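Local coordinates for hypothetical protein (Geobacillus stearothermophilus, PDB 1U84) that is of unknown function but folds as a small, single-chain bundle of four helices and belongs to the DUF1871 family, at residues D28-D31 with V32-A35; S36-Q39 with A40-T44; I66-P69 with H70-L74. All blocks are in the same frame, centred on the assembly; numbering follows the deposited sequence.

Contact 1: residues D28-D31 with V32-A35; sequences DAYD and VEAA
Y30 and A34 meet where the chain enters helix 31-41, and the backbone bonds come first. A34 N donates to Y30 O over 2.7 Å, nearly straight at 168° and almost in line with the carbonyl, so the N-cap residue supplies the acceptor of the first helical turn. One residue on, A35 N reaches D31 O at 3.1 Å, the donor now lying out of the carbonyl plane. The small A34, its CB 3.4 Å from Y30 O, suits a tight, buried spot against helix 8-20, whereas A35 stands on the exposed side.

A water supplies the second set of bonds. It accepts from V32 N at 3.0 Å and donates to A29 O and, at 2.8 Å, to E33 OE1. A glutamate can do this because its chain folds back: chi2 of 70° bends it, bringing E33 OE1 to 3.3 Å from Y30 CA. Held by three hydrogen bonds, the water ties the bent carboxylate to the loop carbonyl of A29 and to the first turn.

Packing is lighter. A29 CB lies over one face of the Y30 ring, toward its rim, while the hydroxyl of Y30 hydrogen-bonds to D21 OD1 and F23 N, earlier in the same loop. Beyond the turn, E33 leans on I57, Y58 and A61 of helix 47-62, and A34 faces L14 and I17 of helix 8-20.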
loop_
_atom_site.group_PDB
_atom_site.type_symbol
_atom_site.label_atom_id
_atom_site.label_comp_id
_atom_site.label_asym_id
_atom_site.label_seq_id
_atom_site.Cartn_x
_atom_site.Cartn_y
_atom_site.Cartn_z
ATOM N N ASP A 28 7.424 2.787 11.015
ATOM C CA ASP A 28 7.103 4.210 11.215
ATOM C C ASP A 28 7.697 5.156 10.179
ATOM O O ASP A 28 7.446 6.366 10.204
ATOM C CB ASP A 28 7.588 4.648 12.608
ATOM C CG ASP A 28 6.681 4.187 13.705
ATOM O OD1 ASP A 28 5.533 3.810 13.407
ATOM O OD2 ASP A 28 7.111 4.218 14.876
ATOM N N ALA A 29 8.504 4.625 9.264
ATOM C CA ALA A 29 9.208 5.453 8.307
ATOM C C ALA A 29 8.343 5.814 7.093
ATOM O O ALA A 29 8.811 6.513 6.182
ATOM C CB ALA A 29 10.498 4.742 7.838
ATOM N N TYR A 30 7.111 5.295 7.057
ATOM C CA TYR A 30 6.314 5.356 5.803
ATOM C C TYR A 30 4.961 6.015 5.915
ATOM O O TYR A 30 4.074 5.753 5.096
ATOM C CB TYR A 30 6.096 3.940 5.249
ATOM C CG TYR A 30 7.358 3.121 5.005
ATOM C CD1 TYR A 30 8.021 3.170 3.775
ATOM C CD2 TYR A 30 7.822 2.239 5.992
ATOM C CE1 TYR A 30 9.164 2.400 3.550
ATOM C CE2 TYR A 30 8.969 1.455 5.778
ATOM C CZ TYR A 30 9.590 1.500 4.555
ATOM O OH TYR A 30 10.694 0.714 4.358
ATOM N N ASP A 31 4.763 6.876 6.912
ATOM C CA ASP A 31 3.417 7.453 7.122
ATOM C C ASP A 31 2.891 8.200 5.906
ATOM O O ASP A 31 1.683 8.123 5.594
ATOM C CB ASP A 31 3.401 8.391 8.339
ATOM C CG ASP A 31 3.618 7.666 9.649
ATOM O OD1 ASP A 31 3.502 6.417 9.708
ATOM O OD2 ASP A 31 3.883 8.369 10.637
ATOM N N VAL A 32 3.769 8.907 5.203
ATOM C CA VAL A 32 3.363 9.699 4.025
ATOM C C VAL A 32 2.913 8.732 2.905
ATOM O O VAL A 32 1.827 8.870 2.319
ATOM C CB VAL A 32 4.521 10.583 3.577
ATOM C CG1 VAL A 32 4.238 11.230 2.221
ATOM C CG2 VAL A 32 4.778 11.639 4.648
ATOM N N GLU A 33 3.755 7.726 2.659
ATOM C CA GLU A 33 3.500 6.781 1.585
ATOM C C GLU A 33 2.278 5.922 1.901
ATOM O O GLU A 33 1.458 5.654 0.992
ATOM C CB GLU A 33 4.752 5.921 1.361
ATOM C CG GLU A 33 5.971 6.725 0.861
ATOM C CD GLU A 33 6.553 7.655 1.897
ATOM O OE1 GLU A 33 6.573 7.294 3.095
ATOM O OE2 GLU A 33 7.008 8.753 1.514
ATOM N N ALA A 34 2.133 5.521 3.166
ATOM C CA ALA A 34 0.934 4.767 3.582
ATOM C C ALA A 34 -0.353 5.550 3.343
ATOM O O ALA A 34 -1.330 4.980 2.830
ATOM C CB ALA A 34 1.042 4.324 5.020
ATOM N N ALA A 35 -0.343 6.853 3.674
ATOM C CA ALA A 35 -1.538 7.675 3.415
ATOM C C ALA A 35 -1.875 7.702 1.914
ATOM O O ALA A 35 -3.064 7.644 1.538
ATOM C CB ALA A 35 -1.308 9.097 3.928
HETATM O O HOH W 1 6.806 8.916 5.336
#

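Contact 2: residues S36-Q39 with A40-T44; sequences SVLQ and AVYET
V41 N donates to V37 O over 2.8 Å and A40 N to S36 O over 3.1 Å, two regular i to i+4 bonds on the last full turn of helix 31-41. The pattern then frays: Y42 N is shared between L38 O and Q39 O, both bonds weak, and E43 N turns back to A40 O at 2.9 Å, an i to i+3 bond that tightens the exit. On the inward side, V37 CG1 and V41 CG2 lie 4.3 Å apart, valines one helical turn apart that both pack on L78 of helix 68-85. This is the i, i+4 spacing by which a helix in a bundle presents an apolar stripe; A40, small and buried, fits against L50 of helix 47-62. On the flank toward helix 8-20, where L38 packs on L13 and L14, L38 and Y42 run side by side, L38 CD1 being 3.8 Å from Y42 CE2, while the phenol hydroxyl hydrogen-bonds to N10 OD1. Q39 and E43 are polar, as suits exposed positions. With chi2 of 67° bending its chain, Q39 sends NE2 to E43 OE2 at 3.1 Å, with an N-H...O angle of 168°. The oxygen lies in the amide plane, yet NE2 stands above the carboxylate plane; a glycerol, probably from the crystallisation liquor, hydrogen-bonds to Q39 OE1.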
loop_
_atom_site.group_PDB
_atom_site.type_symbol
_atom_site.label_atom_id
_atom_site.label_comp_id
_atom_site.label_asym_id
_atom_site.label_seq_id
_atom_site.Cartn_x
_atom_site.Cartn_y
_atom_site.Cartn_z
ATOM N N SER A 36 -0.828 7.802 1.082
ATOM C CA SER A 36 -1.005 7.876 -0.356
ATOM C C SER A 36 -1.548 6.565 -0.894
ATOM O O SER A 36 -2.444 6.556 -1.750
ATOM C CB SER A 36 0.316 8.249 -1.042
ATOM O OG SER A 36 0.671 9.585 -0.717
ATOM N N VAL A 37 -1.056 5.462 -0.340
ATOM C CA VAL A 37 -1.516 4.149 -0.816
ATOM C C VAL A 37 -2.970 3.975 -0.359
ATOM O O VAL A 37 -3.799 3.485 -1.129
ATOM C CB VAL A 37 -0.616 3.024 -0.279
ATOM C CG1 VAL A 37 -1.231 1.656 -0.618
ATOM C CG2 VAL A 37 0.754 3.141 -0.904
ATOM N N LEU A 38 -3.284 4.433 0.855
ATOM C CA LEU A 38 -4.669 4.343 1.353
ATOM C C LEU A 38 -5.610 5.074 0.393
ATOM O O LEU A 38 -6.674 4.549 0.046
ATOM C CB LEU A 38 -4.816 4.894 2.772
ATOM C CG LEU A 38 -6.252 4.775 3.302
ATOM C CD1 LEU A 38 -6.643 3.302 3.469
ATOM C CD2 LEU A 38 -6.299 5.507 4.619
ATOM N N GLN A 39 -5.244 6.288 -0.032
ATOM C CA GLN A 39 -6.066 6.997 -1.009
ATOM C C GLN A 39 -6.305 6.148 -2.274
ATOM O O GLN A 39 -7.448 5.999 -2.737
ATOM C CB GLN A 39 -5.351 8.292 -1.367
ATOM C CG GLN A 39 -6.063 9.125 -2.360
ATOM C CD GLN A 39 -7.341 9.669 -1.798
ATOM O OE1 GLN A 39 -7.462 9.926 -0.581
ATOM N NE2 GLN A 39 -8.304 9.870 -2.666
ATOM N N ALA A 40 -5.241 5.550 -2.781
ATOM C CA ALA A 40 -5.298 4.766 -4.044
ATOM C C ALA A 40 -6.214 3.546 -3.833
ATOM O O ALA A 40 -6.844 3.081 -4.777
ATOM C CB ALA A 40 -3.916 4.285 -4.416
ATOM N N VAL A 41 -6.155 2.947 -2.639
ATOM C CA VAL A 41 -7.036 1.796 -2.291
ATOM C C VAL A 41 -8.519 2.120 -2.558
ATOM O O VAL A 41 -9.286 1.253 -2.985
ATOM C CB VAL A 41 -6.838 1.280 -0.813
ATOM C CG1 VAL A 41 -7.961 0.267 -0.378
ATOM C CG2 VAL A 41 -5.444 0.631 -0.674
ATOM N N TYR A 42 -8.913 3.356 -2.266
ATOM C CA TYR A 42 -10.303 3.743 -2.476
ATOM C C TYR A 42 -10.609 4.146 -3.910
ATOM O O TYR A 42 -11.768 4.482 -4.239
ATOM C CB TYR A 42 -10.704 4.837 -1.492
ATOM C CG TYR A 42 -10.950 4.269 -0.124
ATOM C CD1 TYR A 42 -12.118 3.563 0.161
ATOM C CD2 TYR A 42 -9.991 4.390 0.869
ATOM C CE1 TYR A 42 -12.344 3.024 1.409
ATOM C CE2 TYR A 42 -10.196 3.869 2.134
ATOM C CZ TYR A 42 -11.385 3.188 2.405
ATOM O OH TYR A 42 -11.569 2.646 3.659
ATOM N N GLU A 43 -9.608 4.082 -4.777
ATOM C CA GLU A 43 -9.799 4.537 -6.164
ATOM C C GLU A 43 -9.936 3.416 -7.164
ATOM O O GLU A 43 -10.192 3.672 -8.357
ATOM C CB GLU A 43 -8.680 5.505 -6.562
ATOM C CG GLU A 43 -8.785 6.821 -5.800
ATOM C CD GLU A 43 -7.562 7.712 -5.968
ATOM O OE1 GLU A 43 -6.560 7.252 -6.568
ATOM O OE2 GLU A 43 -7.611 8.867 -5.475
ATOM N N THR A 44 -9.770 2.184 -6.689
ATOM C CA THR A 44 -9.826 1.002 -7.544
ATOM C C THR A 44 -10.294 -0.249 -6.812
ATOM O O THR A 44 -10.315 -0.280 -5.566
ATOM C CB THR A 44 -8.447 0.764 -8.174
ATOM O OG1 THR A 44 -8.556 -0.179 -9.258
ATOM C CG2 THR A 44 -7.406 0.286 -7.117
#

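Contact 3: residues I66-P69 with H70-L74; sequences IPFP and HCLKL
L72 N donates to F68 O over 2.8 Å, the shortest of the bonds that open helix 68-85. P67, the N-cap residue, offers its carbonyl to two donors: C71 N at 3.2 Å, lying in the carbonyl plane with an N-H...O angle of 166°, and H70 N through a weak, bent bond. K73 N completes the turn on P69 O at 3.1 Å, and Q55 NE2 of helix 47-62 hydrogen-bonds to I66 O. Proline fits P67 and P69 well, since the first turn of a helix has no need of its amide hydrogens and the rings restrict the backbone.

Outside this polar frame, I66 folds over the start of the helix. Its CG2, anti to the backbone N, touches C71 SG at 3.8 Å and lies 3.9 Å from H70 CD2. W20 of helix 8-20 meets I66, C71 and the H70 ring, the two ring planes about 20° apart. On another flank, F68 CE2 lies 4.2 Å from L72 CD2, two bulky apolar groups touching A51 and A47 of helix 47-62 respectively.

Main-chain bonds thus start the helix, while mostly apolar side chains, the compact C71 sulfur among them, hold it to its neighbours.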
loop_
_atom_site.group_PDB
_atom_site.type_symbol
_atom_site.label_atom_id
_atom_site.label_comp_id
_atom_site.label_asym_id
_atom_site.label_seq_id
_atom_site.Cartn_x
_atom_site.Cartn_y
_atom_site.Cartn_z
ATOM N N ILE A 66 10.487 -0.513 -6.717
ATOM C CA ILE A 66 10.245 -1.803 -6.101
ATOM C C ILE A 66 9.709 -2.690 -7.229
ATOM O O ILE A 66 8.841 -2.259 -7.997
ATOM C CB ILE A 66 9.237 -1.721 -4.919
ATOM C CG1 ILE A 66 9.807 -0.853 -3.790
ATOM C CG2 ILE A 66 8.857 -3.096 -4.436
ATOM C CD1 ILE A 66 8.905 -0.661 -2.585
ATOM N N PRO A 67 10.229 -3.913 -7.345
ATOM C CA PRO A 67 9.726 -4.835 -8.376
ATOM C C PRO A 67 8.199 -4.900 -8.373
ATOM O O PRO A 67 7.588 -5.053 -7.308
ATOM C CB PRO A 67 10.301 -6.162 -7.946
ATOM C CG PRO A 67 11.628 -5.767 -7.359
ATOM C CD PRO A 67 11.281 -4.545 -6.536
ATOM N N PHE A 68 7.614 -4.802 -9.562
ATOM C CA PHE A 68 6.168 -4.860 -9.698
ATOM C C PHE A 68 5.523 -6.026 -8.936
ATOM O O PHE A 68 4.508 -5.815 -8.259
ATOM C CB PHE A 68 5.719 -4.838 -11.172
ATOM C CG PHE A 68 4.227 -4.684 -11.340
ATOM C CD1 PHE A 68 3.659 -3.425 -11.364
ATOM C CD2 PHE A 68 3.401 -5.818 -11.430
ATOM C CE1 PHE A 68 2.270 -3.268 -11.508
ATOM C CE2 PHE A 68 2.025 -5.675 -11.566
ATOM C CZ PHE A 68 1.465 -4.392 -11.604
ATOM N N PRO A 69 6.028 -7.266 -9.084
ATOM C CA PRO A 69 5.339 -8.372 -8.377
ATOM C C PRO A 69 5.322 -8.224 -6.845
ATOM O O PRO A 69 4.398 -8.702 -6.206
ATOM C CB PRO A 69 6.120 -9.612 -8.805
ATOM C CG PRO A 69 6.765 -9.194 -10.179
ATOM C CD PRO A 69 7.141 -7.751 -9.926
ATOM N N HIS A 70 6.333 -7.568 -6.272
ATOM C CA HIS A 70 6.312 -7.259 -4.831
ATOM C C HIS A 70 5.148 -6.278 -4.529
ATOM O O HIS A 70 4.411 -6.499 -3.580
ATOM C CB HIS A 70 7.660 -6.677 -4.365
ATOM C CG HIS A 70 7.883 -6.809 -2.897
ATOM N ND1 HIS A 70 8.097 -8.026 -2.292
ATOM C CD2 HIS A 70 7.956 -5.881 -1.915
ATOM C CE1 HIS A 70 8.278 -7.846 -0.997
ATOM N NE2 HIS A 70 8.180 -6.556 -0.740
ATOM N N CYS A 71 5.041 -5.195 -5.308
ATOM C CA CYS A 71 3.883 -4.272 -5.229
ATOM C C CYS A 71 2.550 -5.017 -5.380
ATOM O O CYS A 71 1.599 -4.735 -4.649
ATOM C CB CYS A 71 4.002 -3.182 -6.270
ATOM S SG CYS A 71 5.520 -2.181 -6.013
ATOM N N LEU A 72 2.485 -5.952 -6.332
ATOM C CA LEU A 72 1.232 -6.670 -6.594
ATOM C C LEU A 72 0.766 -7.526 -5.410
ATOM O O LEU A 72 -0.432 -7.549 -5.135
ATOM C CB LEU A 72 1.359 -7.511 -7.876
ATOM C CG LEU A 72 0.107 -8.202 -8.380
ATOM C CD1 LEU A 72 -0.985 -7.207 -8.732
ATOM C CD2 LEU A 72 0.514 -9.017 -9.593
ATOM N N LYS A 73 1.684 -8.209 -4.700
ATOM C CA LYS A 73 1.293 -8.967 -3.510
ATOM C C LYS A 73 0.676 -8.045 -2.475
ATOM O O LYS A 73 -0.373 -8.350 -1.899
ATOM C CB LYS A 73 2.459 -9.760 -2.903
ATOM C CG LYS A 73 2.750 -11.051 -3.621
ATOM C CD LYS A 73 3.972 -11.726 -2.981
ATOM C CE LYS A 73 4.445 -12.903 -3.842
ATOM N NZ LYS A 73 5.574 -13.596 -3.129
ATOM N N LEU A 74 1.305 -6.893 -2.249
ATOM C CA LEU A 74 0.747 -5.963 -1.300
ATOM C C LEU A 74 -0.637 -5.506 -1.759
ATOM O O LEU A 74 -1.571 -5.500 -0.976
ATOM C CB LEU A 74 1.684 -4.773 -1.059
ATOM C CG LEU A 74 1.039 -3.725 -0.138
ATOM C CD1 LEU A 74 0.785 -4.216 1.273
ATOM C CD2 LEU A 74 1.903 -2.478 -0.098
#

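Overall arrangement
From the N terminus, helix 8-20 passes through a loop into contact 1, which starts helix 31-41 and turns it back against the first helix. Contact 2 follows without a gap and ends that same helix, their centres about 13 Å apart; it leads toward helix 47-62. After that helix and the next loop, contact 3 opens helix 68-85, whose later residue L78 receives V37 and V41 of contact 2. Each is a local turn, so none closes a long loop, and the three run in series without nesting or crossing. Contact 3 lies about 17 Å from contact 1 between centres and touches neither of the others. Helices 8-20 and 47-62 flank all three, joining both helix starts and the one helix end.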